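Local coordinates for protein SusD homolog (Bacteroides thetaiotaomicron, PDB 3SGH) that probably binds glycans at the cell surface as a SusD-like outer-membrane lipoprotein serving their uptake, at residues D447-R458 with K482-M493. Numbering follows the deposited sequence.
Sequences DCNTGRGQRRLR and KDSNGTDLWWAM
Arg-455 and Arg-452 share the carboxylate of Asp-488, one oxygen each, and illustrate how two irregular segments can be joined by charge. Arg-455 bends twice, at chi2 (-56°) and chi3, which brings NE 2.7 Å from Asp-488 OD1, with NH2 on the same oxygen; Arg-452 comes end-on, its NH2 2.8 Å from OD2. Both guanidinium planes stand steeply to the carboxylate. Beside it, the type I turn from Ser-484 to Thr-487 presents the carbonyl of Asn-485 to two backbone donors, Arg-455 N at 2.8 Å and the more distant Arg-456 N, while the Asn-485 amide stacks nearly parallel on that of Gln-454. In this SusD-like alpha-alpha superhelical fold both segments are loops, flanking helices 461-466 and 468-477. Asp-483 OD2 hydrogen-bonds the hydroxyl of Tyr-464; its OD1 takes an end-on salt bridge from Arg-456, NH1 (2.8 Å) and NH2 together. NH1 also donates to Ser-484 O from above the carbonyl plane, and NH2 to Gln-120 O. A leucine in place of Arg-456 would probably leave Asp-483 OD1 without its charged mate and Ser-484 O without this donor. The looser margin relies on water, one molecule bridging Arg-458 NH1 and Asp-483 OD2, while exposed Lys-482 makes a direct salt bridge through NZ to Asp-447 OD2, which also accepts from Ser-484 OG.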
loop_
_atom_site.group_PDB
_atom_site.type_symbol
_atom_site.label_atom_id
_atom_site.label_comp_id
_atom_site.label_asym_id
_atom_site.label_seq_id
_atom_site.Cartn_x
_atom_site.Cartn_y
_atom_site.Cartn_z
ATOM N N ASP A 447 -13.779 -5.506 19.174
ATOM C CA ASP A 447 -13.893 -6.387 18.032
ATOM C C ASP A 447 -12.569 -6.785 17.382
ATOM O O ASP A 447 -12.570 -7.599 16.441
ATOM C CB ASP A 447 -14.787 -5.772 16.969
ATOM C CG ASP A 447 -16.230 -5.635 17.405
ATOM O OD1 ASP A 447 -16.646 -6.279 18.384
ATOM O OD2 ASP A 447 -16.958 -4.853 16.764
ATOM N N CYS A 448 -11.453 -6.229 17.862
ATOM C CA CYS A 448 -10.123 -6.549 17.294
ATOM C C CYS A 448 -9.212 -7.091 18.373
ATOM O O CYS A 448 -9.251 -6.626 19.525
ATOM C CB CYS A 448 -9.451 -5.294 16.743
ATOM S SG CYS A 448 -10.394 -4.419 15.450
ATOM N N ASN A 449 -8.443 -8.098 18.014
ATOM C CA ASN A 449 -7.410 -8.666 18.906
ATOM C C ASN A 449 -6.025 -8.404 18.339
ATOM O O ASN A 449 -5.872 -8.096 17.152
ATOM C CB ASN A 449 -7.634 -10.169 19.112
ATOM C CG ASN A 449 -7.672 -10.961 17.776
ATOM O OD1 ASN A 449 -6.683 -11.073 17.078
ATOM N ND2 ASN A 449 -8.841 -11.502 17.428
ATOM N N THR A 450 -4.993 -8.498 19.170
ATOM C CA THR A 450 -3.643 -8.254 18.666
ATOM C C THR A 450 -3.115 -9.381 17.736
ATOM O O THR A 450 -2.200 -9.150 16.960
ATOM C CB THR A 450 -2.673 -8.040 19.836
ATOM O OG1 THR A 450 -2.758 -9.187 20.690
ATOM C CG2 THR A 450 -3.048 -6.760 20.623
ATOM N N GLY A 451 -3.693 -10.572 17.791
ATOM C CA GLY A 451 -3.283 -11.628 16.873
ATOM C C GLY A 451 -3.513 -11.288 15.407
ATOM O O GLY A 451 -2.700 -11.630 14.559
ATOM N N ARG A 452 -4.638 -10.636 15.118
ATOM C CA ARG A 452 -5.039 -10.372 13.739
ATOM C C ARG A 452 -5.103 -8.889 13.396
ATOM O O ARG A 452 -5.130 -8.540 12.208
ATOM C CB ARG A 452 -6.400 -11.024 13.472
ATOM C CG ARG A 452 -6.347 -12.550 13.793
ATOM C CD ARG A 452 -7.581 -13.266 13.442
ATOM N NE ARG A 452 -7.826 -13.355 12.011
ATOM C CZ ARG A 452 -8.863 -12.801 11.361
ATOM N NH1 ARG A 452 -9.785 -12.078 11.982
ATOM N NH2 ARG A 452 -8.998 -13.006 10.066
ATOM N N GLY A 453 -5.166 -8.058 14.432
ATOM C CA GLY A 453 -5.184 -6.615 14.270
ATOM C C GLY A 453 -6.521 -6.081 13.745
ATOM O O GLY A 453 -7.534 -6.805 13.700
ATOM N N GLN A 454 -6.499 -4.822 13.332
ATOM C CA GLN A 454 -7.645 -4.188 12.678
ATOM C C GLN A 454 -7.788 -4.793 11.300
ATOM O O GLN A 454 -6.811 -5.026 10.638
ATOM C CB GLN A 454 -7.463 -2.661 12.592
ATOM C CG GLN A 454 -8.657 -1.975 11.928
ATOM C CD GLN A 454 -8.854 -0.529 12.351
ATOM O OE1 GLN A 454 -8.278 -0.063 13.361
ATOM N NE2 GLN A 454 -9.713 0.202 11.594
ATOM N N ARG A 455 -9.009 -5.081 10.874
ATOM C CA ARG A 455 -9.242 -5.870 9.672
ATOM C C ARG A 455 -9.746 -5.003 8.485
ATOM O O ARG A 455 -9.611 -5.404 7.332
ATOM C CB ARG A 455 -10.172 -7.009 9.985
ATOM C CG ARG A 455 -9.708 -7.896 11.109
ATOM C CD ARG A 455 -8.302 -8.522 10.919
ATOM N NE ARG A 455 -8.242 -9.404 9.748
ATOM C CZ ARG A 455 -7.155 -10.048 9.306
ATOM N NH1 ARG A 455 -5.981 -9.892 9.895
ATOM N NH2 ARG A 455 -7.225 -10.865 8.257
ATOM N N ARG A 456 -10.303 -3.836 8.805
ATOM C CA ARG A 456 -10.841 -2.887 7.829
ATOM C C ARG A 456 -11.130 -1.531 8.478
ATOM O O ARG A 456 -11.208 -1.423 9.702
ATOM C CB ARG A 456 -12.152 -3.403 7.219
ATOM C CG ARG A 456 -13.344 -3.437 8.137
ATOM C CD ARG A 456 -14.549 -4.090 7.528
ATOM N NE ARG A 456 -15.293 -3.129 6.704
ATOM C CZ ARG A 456 -16.227 -2.309 7.178
ATOM N NH1 ARG A 456 -16.514 -2.274 8.485
ATOM N NH2 ARG A 456 -16.862 -1.482 6.350
ATOM N N LEU A 457 -11.310 -0.512 7.646
ATOM C CA LEU A 457 -11.917 0.734 8.094
ATOM C C LEU A 457 -13.439 0.605 7.938
ATOM O O LEU A 457 -13.912 -0.193 7.143
ATOM C CB LEU A 457 -11.376 1.913 7.275
ATOM C CG LEU A 457 -10.056 2.516 7.770
ATOM C CD1 LEU A 457 -8.962 1.482 7.990
ATOM C CD2 LEU A 457 -9.602 3.612 6.789
ATOM N N ARG A 458 -14.185 1.414 8.685
ATOM C CA ARG A 458 -15.623 1.396 8.677
ATOM C C ARG A 458 -16.163 2.394 7.659
ATOM O O ARG A 458 -15.435 3.297 7.205
ATOM C CB ARG A 458 -16.161 1.741 10.073
ATOM C CG ARG A 458 -15.889 0.669 11.112
ATOM C CD ARG A 458 -16.395 1.056 12.510
ATOM N NE ARG A 458 -15.531 2.121 13.060
ATOM C CZ ARG A 458 -15.828 3.416 13.082
ATOM N NH1 ARG A 458 -16.991 3.861 12.615
ATOM N NH2 ARG A 458 -14.956 4.294 13.559
ATOM N N LYS A 482 -21.613 -6.795 9.954
ATOM C CA LYS A 482 -21.370 -5.777 10.959
ATOM C C LYS A 482 -20.338 -4.774 10.467
ATOM O O LYS A 482 -19.244 -5.169 10.050
ATOM C CB LYS A 482 -20.838 -6.439 12.227
ATOM C CG LYS A 482 -21.088 -5.615 13.454
ATOM C CD LYS A 482 -20.353 -6.101 14.720
ATOM C CE LYS A 482 -20.467 -5.034 15.814
ATOM N NZ LYS A 482 -19.688 -5.484 16.992
ATOM N N ASP A 483 -20.645 -3.485 10.565
ATOM C CA ASP A 483 -19.705 -2.435 10.148
ATOM C C ASP A 483 -18.737 -2.147 11.304
ATOM O O ASP A 483 -18.883 -1.177 12.042
ATOM C CB ASP A 483 -20.486 -1.170 9.733
ATOM C CG ASP A 483 -19.584 -0.033 9.218
ATOM O OD1 ASP A 483 -18.440 -0.312 8.773
ATOM O OD2 ASP A 483 -20.051 1.158 9.259
ATOM N N SER A 484 -17.758 -3.027 11.443
ATOM C CA SER A 484 -16.780 -3.044 12.502
ATOM C C SER A 484 -15.355 -2.960 11.983
ATOM O O SER A 484 -15.058 -3.496 10.895
ATOM C CB SER A 484 -16.910 -4.391 13.244
ATOM O OG SER A 484 -15.912 -4.565 14.210
ATOM N N ASN A 485 -14.472 -2.387 12.802
ATOM C CA ASN A 485 -13.020 -2.436 12.543
ATOM C C ASN A 485 -12.487 -3.873 12.463
ATOM O O ASN A 485 -11.449 -4.130 11.861
ATOM C CB ASN A 485 -12.239 -1.744 13.674
ATOM C CG ASN A 485 -12.427 -0.239 13.716
ATOM O OD1 ASN A 485 -13.189 0.350 12.912
ATOM N ND2 ASN A 485 -11.759 0.397 14.678
ATOM N N GLY A 486 -13.166 -4.805 13.120
ATOM C CA GLY A 486 -12.690 -6.185 13.206
ATOM C C GLY A 486 -13.307 -7.170 12.199
ATOM O O GLY A 486 -12.971 -8.373 12.208
ATOM N N THR A 487 -14.204 -6.666 11.351
ATOM C CA THR A 487 -14.830 -7.414 10.281
ATOM C C THR A 487 -13.899 -7.574 9.094
ATOM O O THR A 487 -13.315 -6.623 8.644
ATOM C CB THR A 487 -16.153 -6.761 9.831
ATOM O OG1 THR A 487 -17.109 -6.897 10.898
ATOM C CG2 THR A 487 -16.772 -7.433 8.615
ATOM N N ASP A 488 -13.788 -8.817 8.622
ATOM C CA ASP A 488 -12.957 -9.137 7.492
ATOM C C ASP A 488 -13.567 -8.737 6.157
ATOM O O ASP A 488 -14.766 -8.877 5.913
ATOM C CB ASP A 488 -12.573 -10.611 7.512
ATOM C CG ASP A 488 -11.282 -10.879 8.314
ATOM O OD1 ASP A 488 -10.237 -10.217 8.060
ATOM O OD2 ASP A 488 -11.336 -11.780 9.210
ATOM N N LEU A 489 -12.679 -8.249 5.295
ATOM C CA LEU A 489 -12.987 -8.038 3.896
ATOM C C LEU A 489 -13.097 -9.349 3.089
ATOM O O LEU A 489 -12.612 -10.402 3.492
ATOM C CB LEU A 489 -11.956 -7.098 3.298
ATOM C CG LEU A 489 -11.933 -5.717 3.951
ATOM C CD1 LEU A 489 -11.000 -4.767 3.212
ATOM C CD2 LEU A 489 -13.353 -5.088 4.029
ATOM N N TRP A 490 -13.674 -9.231 1.896
ATOM C CA TRP A 490 -14.099 -10.383 1.103
ATOM C C TRP A 490 -12.884 -11.258 0.709
ATOM O O TRP A 490 -12.955 -12.502 0.686
ATOM C CB TRP A 490 -14.814 -9.837 -0.129
ATOM C CG TRP A 490 -15.117 -10.776 -1.210
ATOM C CD1 TRP A 490 -16.071 -11.778 -1.204
ATOM C CD2 TRP A 490 -14.583 -10.744 -2.539
ATOM N NE1 TRP A 490 -16.109 -12.381 -2.449
ATOM C CE2 TRP A 490 -15.194 -11.774 -3.265
ATOM C CE3 TRP A 490 -13.629 -9.962 -3.170
ATOM C CZ2 TRP A 490 -14.869 -12.045 -4.608
ATOM C CZ3 TRP A 490 -13.310 -10.236 -4.498
ATOM C CH2 TRP A 490 -13.915 -11.263 -5.188
ATOM N N TRP A 491 -11.781 -10.586 0.414
ATOM C CA TRP A 491 -10.547 -11.215 -0.032
ATOM C C TRP A 491 -9.603 -11.570 1.111
ATOM O O TRP A 491 -8.610 -12.259 0.871
ATOM C CB TRP A 491 -9.797 -10.309 -1.011
ATOM C CG TRP A 491 -9.589 -8.896 -0.489
ATOM C CD1 TRP A 491 -10.374 -7.825 -0.728
ATOM C CD2 TRP A 491 -8.523 -8.429 0.379
ATOM N NE1 TRP A 491 -9.874 -6.702 -0.074
ATOM C CE2 TRP A 491 -8.734 -7.048 0.591
ATOM C CE3 TRP A 491 -7.400 -9.030 0.949
ATOM C CZ2 TRP A 491 -7.902 -6.280 1.403
ATOM C CZ3 TRP A 491 -6.547 -8.261 1.739
ATOM C CH2 TRP A 491 -6.810 -6.911 1.975
ATOM N N ALA A 492 -9.905 -11.136 2.337
ATOM C CA ALA A 492 -8.980 -11.356 3.470
ATOM C C ALA A 492 -9.146 -12.762 3.992
ATOM O O ALA A 492 -10.223 -13.349 3.872
ATOM C CB ALA A 492 -9.264 -10.364 4.607
HETATM N N MSE A 493 -8.100 -13.301 4.614
HETATM C CA MSE A 493 -8.189 -14.590 5.287
HETATM C C MSE A 493 -9.083 -14.438 6.524
HETATM O O MSE A 493 -8.972 -13.474 7.253
HETATM C CB MSE A 493 -6.798 -15.058 5.721
HETATM C CG MSE A 493 -6.848 -16.392 6.393
HETATM SE SE MSE A 493 -5.055 -17.135 6.577
HETATM C CE MSE A 493 -4.037 -15.615 7.157
HETATM O O HOH W 1 -11.318 -9.298 14.311
HETATM O O HOH W 2 -11.434 2.545 12.139
HETATM O O HOH W 3 -10.009 -7.986 6.290
HETATM O O HOH W 4 -12.803 3.116 15.321
HETATM O O HOH W 5 -19.379 2.837 11.335
#